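PDB 3VMV: pectate lyase, which probably cleaves polygalacturonate (pectate) by an eliminative lyase mechanism, using a right-handed parallel beta-helix domain. Local coordinates for residues Val167-Phe172 and Thr195-Tyr200; Asn199-Leu204 and Asn221-Ile226. One frame throughout, in Å; residues are numbered along the deposited sequence.

Overall arrangement
Interactions 1 and 2 are successive steps along the right-handed parallel beta-helix of a family 1 polysaccharide lyase. Residues 195-200 pair with 167-172 in interaction 1; the chain runs on through Asn199 and Tyr200, common to both contacts, and 199-204 pairs with 221-226 in interaction 2. The two centres lie about 10 Å apart, at about 8 Å and 13 Å from the centre of the chain. Asn170, Asn199 and Asn221 form an asparagine stack inside the beta-helix, and Asn202 N is 2.9 Å from Phe172 O, joining the contacts again. Outside, helix 309-319 covers Trp169, His198, Tyr200 and Tyr222. Neither contact contains a bound ligand or metal.

Interaction 1: Val167-Phe172 and Thr195-Tyr200; sequences VSWNKF and TYHHNY
Asn199 and Asn170 lie side by side at the inner corner of two adjacent beta-helix turns, their amide planes only 7° apart. Asn199 OD1 accepts from Asn170 N at 2.9 Å and from Asn170 ND2 at 3.0 Å, while Asn199 ND2 reaches back to Val167 O, arriving from above that carbonyl's plane; His197 N donates there too. CG anti to the carbonyl carbon (chi1 -58°) turns the Asn199 amide inward. This is the asparagine stack familiar from pectate lyases, and Asn170 OD1 and ND2 extend it to Asn137 N and Ile134 O. Val167 CB packs 3.6 Å from Tyr196 CD1 in the interior. Parallel backbone bonds, among them Val167 N to Thr195 O, Trp169 N to His197 O and Phe172 N to Tyr200 O, run alongside.

Outside the corner, His198 lies over one face of the Trp169 six-membered ring in an offset stack, with planes 13° apart. His198 CB sits over the centre of that ring. The partly exposed side is looser, with Lys171 CG 4.1 Å from Tyr200 CB. Backbone and amide bonds thus join turn to turn and satisfy the buried amides, while the Trp169-His198 stack packs the outside of the turn, beneath helix 309-319.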
ATOM      1  N   VAL A 167      -4.649   3.270   2.167  1.00  9.64           N
ATOM      2  CA  VAL A 167      -3.283   3.646   1.874  1.00  8.49           C
ATOM      3  C   VAL A 167      -3.367   5.114   1.451  1.00  8.77           C
ATOM      4  O   VAL A 167      -3.891   5.419   0.366  1.00  9.38           O
ATOM      5  CB  VAL A 167      -2.790   2.805   0.710  1.00  9.30           C
ATOM      6  CG1 VAL A 167      -1.369   3.204   0.251  1.00 10.48           C
ATOM      7  CG2 VAL A 167      -2.821   1.314   1.129  1.00 11.02           C
ATOM      8  N   SER A 168      -2.874   5.984   2.308  1.00  7.80           N
ATOM      9  CA  SER A 168      -3.078   7.422   2.120  1.00  8.10           C
ATOM     10  C   SER A 168      -1.827   8.236   2.352  1.00  8.98           C
ATOM     11  O   SER A 168      -1.039   7.965   3.250  1.00  8.97           O
ATOM     12  CB  SER A 168      -4.208   7.888   3.053  1.00 10.45           C
ATOM     13  OG  SER A 168      -3.915   7.639   4.418  1.00 11.51           O
ATOM     14  N   TRP A 169      -1.679   9.305   1.569  1.00  8.35           N
ATOM     15  CA  TRP A 169      -0.636  10.310   1.837  1.00  8.92           C
ATOM     16  C   TRP A 169       0.797   9.780   1.807  1.00  9.77           C
ATOM     17  O   TRP A 169       1.666  10.354   2.431  1.00 11.56           O
ATOM     18  CB  TRP A 169      -0.890  11.062   3.170  1.00  8.78           C
ATOM     19  CG  TRP A 169      -2.197  11.850   3.104  1.00  8.19           C
ATOM     20  CD1 TRP A 169      -3.392  11.530   3.717  1.00 10.86           C
ATOM     21  CD2 TRP A 169      -2.397  13.116   2.439  1.00 10.32           C
ATOM     22  NE1 TRP A 169      -4.317  12.538   3.465  1.00 12.60           N
ATOM     23  CE2 TRP A 169      -3.744  13.498   2.673  1.00 11.84           C
ATOM     24  CE3 TRP A 169      -1.575  13.945   1.660  1.00 10.24           C
ATOM     25  CZ2 TRP A 169      -4.295  14.696   2.154  1.00 11.00           C
ATOM     26  CZ3 TRP A 169      -2.122  15.150   1.159  1.00 11.97           C
ATOM     27  CH2 TRP A 169      -3.477  15.490   1.418  1.00 12.23           C
ATOM     28  N   ASN A 170       1.033   8.686   1.081  1.00  9.14           N
ATOM     29  CA  ASN A 170       2.376   8.126   1.037  1.00  7.61           C
ATOM     30  C   ASN A 170       3.086   8.529  -0.218  1.00  9.68           C
ATOM     31  O   ASN A 170       2.450   8.934  -1.199  1.00 10.63           O
ATOM     32  CB  ASN A 170       2.308   6.587   1.027  1.00  8.36           C
ATOM     33  CG  ASN A 170       1.535   6.018   2.210  1.00  8.40           C
ATOM     34  OD1 ASN A 170       2.047   5.995   3.331  1.00  8.69           O
ATOM     35  ND2 ASN A 170       0.325   5.479   1.948  1.00  8.50           N
ATOM     36  N   LYS A 171       4.403   8.398  -0.224  1.00 10.16           N
ATOM     37  CA  LYS A 171       5.148   8.501  -1.496  1.00  8.06           C
ATOM     38  C   LYS A 171       5.649   7.107  -1.839  1.00 10.16           C
ATOM     39  O   LYS A 171       6.153   6.402  -0.969  1.00 10.77           O
ATOM     40  CB  LYS A 171       6.339   9.426  -1.358  1.00  8.99           C
ATOM     41  CG  LYS A 171       5.938  10.880  -1.021  1.00 10.23           C
ATOM     42  CD  LYS A 171       7.191  11.777  -1.042  1.00 13.67           C
ATOM     43  CE  LYS A 171       6.794  13.251  -0.833  1.00 20.57           C
ATOM     44  NZ  LYS A 171       8.015  14.120  -0.946  1.00 21.18           N
ATOM     45  N   PHE A 172       5.427   6.698  -3.094  1.00  8.27           N
ATOM     46  CA  PHE A 172       5.966   5.447  -3.645  1.00  9.41           C
ATOM     47  C   PHE A 172       6.834   5.900  -4.822  1.00  9.47           C
ATOM     48  O   PHE A 172       6.322   6.484  -5.783  1.00 10.62           O
ATOM     49  CB  PHE A 172       4.829   4.603  -4.243  1.00  9.67           C
ATOM     50  CG  PHE A 172       3.875   4.009  -3.243  1.00  9.14           C
ATOM     51  CD1 PHE A 172       4.020   2.670  -2.856  1.00 11.09           C
ATOM     52  CD2 PHE A 172       2.841   4.770  -2.682  1.00  7.36           C
ATOM     53  CE1 PHE A 172       3.150   2.069  -1.960  1.00 11.53           C
ATOM     54  CE2 PHE A 172       1.960   4.182  -1.789  1.00  8.67           C
ATOM     55  CZ  PHE A 172       2.127   2.820  -1.400  1.00  8.44           C
ATOM     56  N   THR A 195      -8.746   1.316  -0.279  1.00  9.05           N
ATOM     57  CA  THR A 195      -8.764   2.705  -0.739  1.00  8.37           C
ATOM     58  C   THR A 195      -7.329   3.192  -0.854  1.00  9.25           C
ATOM     59  O   THR A 195      -6.545   3.037   0.098  1.00  8.69           O
ATOM     60  CB  THR A 195      -9.452   3.565   0.345  1.00  8.58           C
ATOM     61  OG1 THR A 195     -10.793   3.107   0.524  1.00 10.36           O
ATOM     62  CG2 THR A 195      -9.460   5.065  -0.041  1.00 10.45           C
ATOM     63  N   TYR A 196      -7.025   3.878  -1.950  1.00  8.38           N
ATOM     64  CA  TYR A 196      -5.780   4.612  -2.084  1.00  8.30           C
ATOM     65  C   TYR A 196      -6.126   6.068  -2.346  1.00  8.83           C
ATOM     66  O   TYR A 196      -6.815   6.365  -3.316  1.00  9.75           O
ATOM     67  CB  TYR A 196      -4.977   4.114  -3.283  1.00  8.70           C
ATOM     68  CG  TYR A 196      -4.562   2.667  -3.252  1.00  8.38           C
ATOM     69  CD1 TYR A 196      -3.307   2.294  -2.816  1.00  9.21           C
ATOM     70  CD2 TYR A 196      -5.421   1.670  -3.683  1.00  9.60           C
ATOM     71  CE1 TYR A 196      -2.937   0.937  -2.812  1.00  9.95           C
ATOM     72  CE2 TYR A 196      -5.039   0.313  -3.671  1.00 10.22           C
ATOM     73  CZ  TYR A 196      -3.784  -0.014  -3.239  1.00 11.50           C
ATOM     74  OH  TYR A 196      -3.440  -1.366  -3.225  1.00 12.44           O
ATOM     75  N   HIS A 197      -5.638   6.974  -1.510  1.00  7.95           N
ATOM     76  CA  HIS A 197      -5.873   8.390  -1.783  1.00  9.11           C
ATOM     77  C   HIS A 197      -4.728   9.266  -1.365  1.00  7.57           C
ATOM     78  O   HIS A 197      -4.004   8.997  -0.402  1.00  8.00           O
ATOM     79  CB  HIS A 197      -7.236   8.862  -1.164  1.00  7.68           C
ATOM     80  CG  HIS A 197      -7.217   9.059   0.316  1.00  8.43           C
ATOM     81  ND1 HIS A 197      -6.903  10.273   0.901  1.00 11.26           N
ATOM     82  CD2 HIS A 197      -7.476   8.206   1.338  1.00  9.38           C
ATOM     83  CE1 HIS A 197      -6.979  10.148   2.221  1.00 12.30           C
ATOM     84  NE2 HIS A 197      -7.318   8.900   2.509  1.00 11.41           N
ATOM     85  N   HIS A 198      -4.528  10.334  -2.135  1.00  9.59           N
ATOM     86  CA  HIS A 198      -3.489  11.326  -1.838  1.00  9.41           C
ATOM     87  C   HIS A 198      -2.087  10.772  -1.772  1.00  8.14           C
ATOM     88  O   HIS A 198      -1.257  11.280  -1.049  1.00  9.13           O
ATOM     89  CB  HIS A 198      -3.846  12.139  -0.588  1.00 10.58           C
ATOM     90  CG  HIS A 198      -5.018  13.044  -0.796  1.00  9.58           C
ATOM     91  ND1 HIS A 198      -6.317  12.665  -0.512  1.00 10.77           N
ATOM     92  CD2 HIS A 198      -5.091  14.282  -1.337  1.00 11.23           C
ATOM     93  CE1 HIS A 198      -7.131  13.665  -0.816  1.00  9.49           C
ATOM     94  NE2 HIS A 198      -6.412  14.660  -1.305  1.00 11.03           N
ATOM     95  N   ASN A 199      -1.824   9.732  -2.550  1.00  9.04           N
ATOM     96  CA  ASN A 199      -0.443   9.259  -2.659  1.00  9.13           C
ATOM     97  C   ASN A 199       0.251   9.871  -3.858  1.00  9.11           C
ATOM     98  O   ASN A 199      -0.393  10.249  -4.852  1.00  8.87           O
ATOM     99  CB  ASN A 199      -0.406   7.727  -2.840  1.00  8.11           C
ATOM    100  CG  ASN A 199      -1.090   6.985  -1.697  1.00  7.80           C
ATOM    101  OD1 ASN A 199      -0.556   6.868  -0.597  1.00  9.35           O
ATOM    102  ND2 ASN A 199      -2.334   6.508  -1.949  1.00  7.99           N
ATOM    103  N   TYR A 200       1.573   9.874  -3.786  1.00  9.26           N
ATOM    104  CA  TYR A 200       2.427  10.227  -4.904  1.00  7.93           C
ATOM    105  C   TYR A 200       3.045   8.936  -5.430  1.00 11.36           C
ATOM    106  O   TYR A 200       3.706   8.212  -4.650  1.00 11.69           O
ATOM    107  CB  TYR A 200       3.548  11.091  -4.361  1.00 10.67           C
ATOM    108  CG  TYR A 200       4.494  11.727  -5.348  1.00 11.82           C
ATOM    109  CD1 TYR A 200       4.035  12.360  -6.511  1.00 13.01           C
ATOM    110  CD2 TYR A 200       5.864  11.758  -5.092  1.00 14.49           C
ATOM    111  CE1 TYR A 200       4.920  12.986  -7.375  1.00 13.17           C
ATOM    112  CE2 TYR A 200       6.732  12.379  -5.971  1.00 14.38           C
ATOM    113  CZ  TYR A 200       6.264  13.003  -7.073  1.00 13.22           C
ATOM    114  OH  TYR A 200       7.122  13.655  -7.962  1.00 18.87           O
TER

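Interaction 2: Asn199-Leu204 and Asn221-Ile226; sequences NYFNNL and NYFKDI
Strands 200-202 and 222-226 run parallel, their axes 4.7 Å apart and directions differing by 6°. Tyr222 N donates to Asn199 O, Phe201 N to Tyr222 O, Lys224 N to Phe201 O and Asn203 N to Lys224 O; beyond the corner at Asn203 the bond from Leu204 N to Asp225 O is weak. At the other end, Asn221 OD1 accepts from Asn199 N (2.9 Å) and Asn199 ND2 (3.0 Å), while its ND2 bonds Tyr196 O. Shortened to an alanine, this residue would probably leave both Asn199 N and Asn199 ND2 without their shared acceptor, and Tyr196 O without its side-chain donor.

Phe201 and Phe223 point the same way into the core, Phe201 CD2 lying over the centre of the Phe223 ring, with planes at 45°. On the outer face Tyr200 CE1 lies over the rim of the Tyr222 ring; both CG atoms are anti to their backbone N, which sets the rings side by side, meeting obliquely. Lys224 bends at its end, and its NZ fixes the carboxylate of its own-strand neighbour by a 3.0 Å salt bridge to Asp225 OD2. Across the strands, one water links Asp225 OD2 to Asn202 OD1 and another Asn203 OD1 to Asp225 O, while Asn202 ND2 bonds Glu173 and Asn203 ND2 bonds Asn174. Amide bonds and phenylalanine packing therefore fix the inner side, whereas at the outer corner water makes the link.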
ATOM      1  N   ASN A 199      -1.824   9.732  -2.550  1.00  9.04           N
ATOM      2  CA  ASN A 199      -0.443   9.259  -2.659  1.00  9.13           C
ATOM      3  C   ASN A 199       0.251   9.871  -3.858  1.00  9.11           C
ATOM      4  O   ASN A 199      -0.393  10.249  -4.852  1.00  8.87           O
ATOM      5  CB  ASN A 199      -0.406   7.727  -2.840  1.00  8.11           C
ATOM      6  CG  ASN A 199      -1.090   6.985  -1.697  1.00  7.80           C
ATOM      7  OD1 ASN A 199      -0.556   6.868  -0.597  1.00  9.35           O
ATOM      8  ND2 ASN A 199      -2.334   6.508  -1.949  1.00  7.99           N
ATOM      9  N   TYR A 200       1.573   9.874  -3.786  1.00  9.26           N
ATOM     10  CA  TYR A 200       2.427  10.227  -4.904  1.00  7.93           C
ATOM     11  C   TYR A 200       3.045   8.936  -5.430  1.00 11.36           C
ATOM     12  O   TYR A 200       3.706   8.212  -4.650  1.00 11.69           O
ATOM     13  CB  TYR A 200       3.548  11.091  -4.361  1.00 10.67           C
ATOM     14  CG  TYR A 200       4.494  11.727  -5.348  1.00 11.82           C
ATOM     15  CD1 TYR A 200       4.035  12.360  -6.511  1.00 13.01           C
ATOM     16  CD2 TYR A 200       5.864  11.758  -5.092  1.00 14.49           C
ATOM     17  CE1 TYR A 200       4.920  12.986  -7.375  1.00 13.17           C
ATOM     18  CE2 TYR A 200       6.732  12.379  -5.971  1.00 14.38           C
ATOM     19  CZ  TYR A 200       6.264  13.003  -7.073  1.00 13.22           C
ATOM     20  OH  TYR A 200       7.122  13.655  -7.962  1.00 18.87           O
ATOM     21  N   PHE A 201       2.787   8.635  -6.704  1.00  9.19           N
ATOM     22  CA  PHE A 201       3.328   7.438  -7.368  1.00  8.70           C
ATOM     23  C   PHE A 201       4.275   7.929  -8.441  1.00 10.52           C
ATOM     24  O   PHE A 201       3.825   8.394  -9.478  1.00 12.10           O
ATOM     25  CB  PHE A 201       2.181   6.653  -8.005  1.00  9.32           C
ATOM     26  CG  PHE A 201       1.137   6.139  -7.012  1.00  7.99           C
ATOM     27  CD1 PHE A 201       1.464   5.217  -6.010  1.00 11.00           C
ATOM     28  CD2 PHE A 201      -0.195   6.520  -7.129  1.00  8.72           C
ATOM     29  CE1 PHE A 201       0.471   4.737  -5.139  1.00  9.38           C
ATOM     30  CE2 PHE A 201      -1.200   6.008  -6.312  1.00 10.36           C
ATOM     31  CZ  PHE A 201      -0.864   5.124  -5.282  1.00 10.20           C
ATOM     32  N   ASN A 202       5.589   7.842  -8.244  1.00 10.45           N
ATOM     33  CA  ASN A 202       6.513   8.561  -9.123  1.00 11.01           C
ATOM     34  C   ASN A 202       7.733   7.698  -9.505  1.00 11.50           C
ATOM     35  O   ASN A 202       8.373   7.106  -8.646  1.00 11.81           O
ATOM     36  CB  ASN A 202       6.987   9.827  -8.388  1.00 13.76           C
ATOM     37  CG  ASN A 202       8.057  10.555  -9.139  1.00 14.20           C
ATOM     38  OD1 ASN A 202       7.849  10.963 -10.282  1.00 15.24           O
ATOM     39  ND2 ASN A 202       9.193  10.767  -8.491  1.00 15.90           N
ATOM     40  N   ASN A 203       8.061   7.693 -10.791  1.00 10.87           N
ATOM     41  CA  ASN A 203       9.240   6.959 -11.295  1.00 10.83           C
ATOM     42  C   ASN A 203       9.164   5.466 -10.953  1.00 12.72           C
ATOM     43  O   ASN A 203      10.024   4.907 -10.236  1.00 11.35           O
ATOM     44  CB  ASN A 203      10.556   7.580 -10.857  1.00 11.27           C
ATOM     45  CG  ASN A 203      11.729   6.958 -11.573  1.00 13.75           C
ATOM     46  OD1 ASN A 203      11.687   6.748 -12.790  1.00 16.27           O
ATOM     47  ND2 ASN A 203      12.792   6.691 -10.837  1.00 16.69           N
ATOM     48  N   LEU A 204       8.108   4.837 -11.493  1.00 10.14           N
ATOM     49  CA  LEU A 204       7.778   3.437 -11.222  1.00  9.38           C
ATOM     50  C   LEU A 204       7.674   2.733 -12.531  1.00 10.95           C
ATOM     51  O   LEU A 204       7.374   3.360 -13.551  1.00 14.25           O
ATOM     52  CB  LEU A 204       6.433   3.311 -10.473  1.00  9.51           C
ATOM     53  CG  LEU A 204       6.366   4.167  -9.200  1.00 11.15           C
ATOM     54  CD1 LEU A 204       4.908   4.179  -8.744  1.00  9.95           C
ATOM     55  CD2 LEU A 204       7.293   3.629  -8.099  1.00 12.41           C
ATOM     56  N   ASN A 221      -4.937  10.806  -6.114  1.00  8.63           N
ATOM     57  CA  ASN A 221      -3.494  10.477  -6.193  1.00  8.26           C
ATOM     58  C   ASN A 221      -2.823  11.214  -7.352  1.00  9.19           C
ATOM     59  O   ASN A 221      -3.517  11.681  -8.285  1.00  9.76           O
ATOM     60  CB  ASN A 221      -3.284   8.972  -6.384  1.00  7.89           C
ATOM     61  CG  ASN A 221      -3.989   8.148  -5.336  1.00  8.54           C
ATOM     62  OD1 ASN A 221      -3.530   8.020  -4.186  1.00  8.55           O
ATOM     63  ND2 ASN A 221      -5.133   7.583  -5.715  1.00  9.19           N
ATOM     64  N   TYR A 222      -1.490  11.321  -7.277  1.00  9.12           N
ATOM     65  CA  TYR A 222      -0.659  11.962  -8.286  1.00  9.34           C
ATOM     66  C   TYR A 222       0.274  10.903  -8.821  1.00  8.22           C
ATOM     67  O   TYR A 222       1.140  10.444  -8.090  1.00 10.27           O
ATOM     68  CB  TYR A 222       0.109  13.115  -7.623  1.00 10.09           C
ATOM     69  CG  TYR A 222       1.043  13.949  -8.472  1.00  9.40           C
ATOM     70  CD1 TYR A 222       1.088  13.811  -9.846  1.00 11.43           C
ATOM     71  CD2 TYR A 222       1.803  14.934  -7.877  1.00 12.64           C
ATOM     72  CE1 TYR A 222       1.980  14.625 -10.588  1.00 13.99           C
ATOM     73  CE2 TYR A 222       2.678  15.730  -8.611  1.00 13.04           C
ATOM     74  CZ  TYR A 222       2.728  15.579  -9.957  1.00 13.80           C
ATOM     75  OH  TYR A 222       3.582  16.401 -10.641  1.00 16.33           O
ATOM     76  N   PHE A 223       0.009  10.481 -10.057  1.00  8.92           N
ATOM     77  CA  PHE A 223       0.814   9.471 -10.771  1.00  9.48           C
ATOM     78  C   PHE A 223       1.742  10.219 -11.714  1.00 12.19           C
ATOM     79  O   PHE A 223       1.276  11.088 -12.482  1.00 11.12           O
ATOM     80  CB  PHE A 223      -0.091   8.610 -11.628  1.00  9.48           C
ATOM     81  CG  PHE A 223      -1.106   7.736 -10.886  1.00 10.35           C
ATOM     82  CD1 PHE A 223      -0.904   6.363 -10.804  1.00 12.04           C
ATOM     83  CD2 PHE A 223      -2.279   8.274 -10.353  1.00  9.05           C
ATOM     84  CE1 PHE A 223      -1.859   5.510 -10.263  1.00 10.99           C
ATOM     85  CE2 PHE A 223      -3.249   7.448  -9.788  1.00  8.73           C
ATOM     86  CZ  PHE A 223      -3.033   6.045  -9.714  1.00  9.89           C
ATOM     87  N   LYS A 224       3.044   9.898 -11.712  1.00  9.79           N
ATOM     88  CA  LYS A 224       4.007  10.652 -12.514  1.00  9.29           C
ATOM     89  C   LYS A 224       5.107   9.730 -12.981  1.00 11.99           C
ATOM     90  O   LYS A 224       5.672   8.967 -12.182  1.00 11.65           O
ATOM     91  CB  LYS A 224       4.628  11.763 -11.660  1.00 11.88           C
ATOM     92  CG  LYS A 224       5.572  12.670 -12.421  1.00 15.88           C
ATOM     93  CD  LYS A 224       5.982  13.848 -11.517  1.00 20.96           C
ATOM     94  CE  LYS A 224       6.732  14.900 -12.312  1.00 32.94           C
ATOM     95  NZ  LYS A 224       7.964  14.357 -12.919  1.00 41.14           N
ATOM     96  N   ASP A 225       5.429   9.820 -14.270  1.00 11.11           N
ATOM     97  CA  ASP A 225       6.625   9.141 -14.794  1.00 10.70           C
ATOM     98  C   ASP A 225       6.564   7.654 -14.499  1.00 12.36           C
ATOM     99  O   ASP A 225       7.443   7.063 -13.875  1.00 12.49           O
ATOM    100  CB  ASP A 225       7.894   9.794 -14.253  1.00 13.07           C
ATOM    101  CG  ASP A 225       8.115  11.208 -14.811  1.00 15.06           C
ATOM    102  OD1 ASP A 225       7.487  11.593 -15.825  1.00 15.06           O
ATOM    103  OD2 ASP A 225       8.974  11.913 -14.258  1.00 18.44           O
ATOM    104  N   ILE A 226       5.486   7.043 -14.985  1.00 12.14           N
ATOM    105  CA  ILE A 226       5.301   5.601 -14.820  1.00 11.41           C
ATOM    106  C   ILE A 226       5.626   4.974 -16.164  1.00 11.37           C
ATOM    107  O   ILE A 226       4.972   5.256 -17.181  1.00 13.25           O
ATOM    108  CB  ILE A 226       3.904   5.290 -14.284  1.00 10.51           C
ATOM    109  CG1 ILE A 226       3.789   5.866 -12.845  1.00 16.80           C
ATOM    110  CG2 ILE A 226       3.663   3.734 -14.257  1.00 11.34           C
ATOM    111  CD1 ILE A 226       2.405   5.772 -12.201  1.00 15.55           C
TER
HETATM  112  O   HOH W   1       9.920  11.607 -11.828  1.00 27.90           O
HETATM  113  O   HOH W   2       9.824   6.170 -15.017  1.00 23.31           O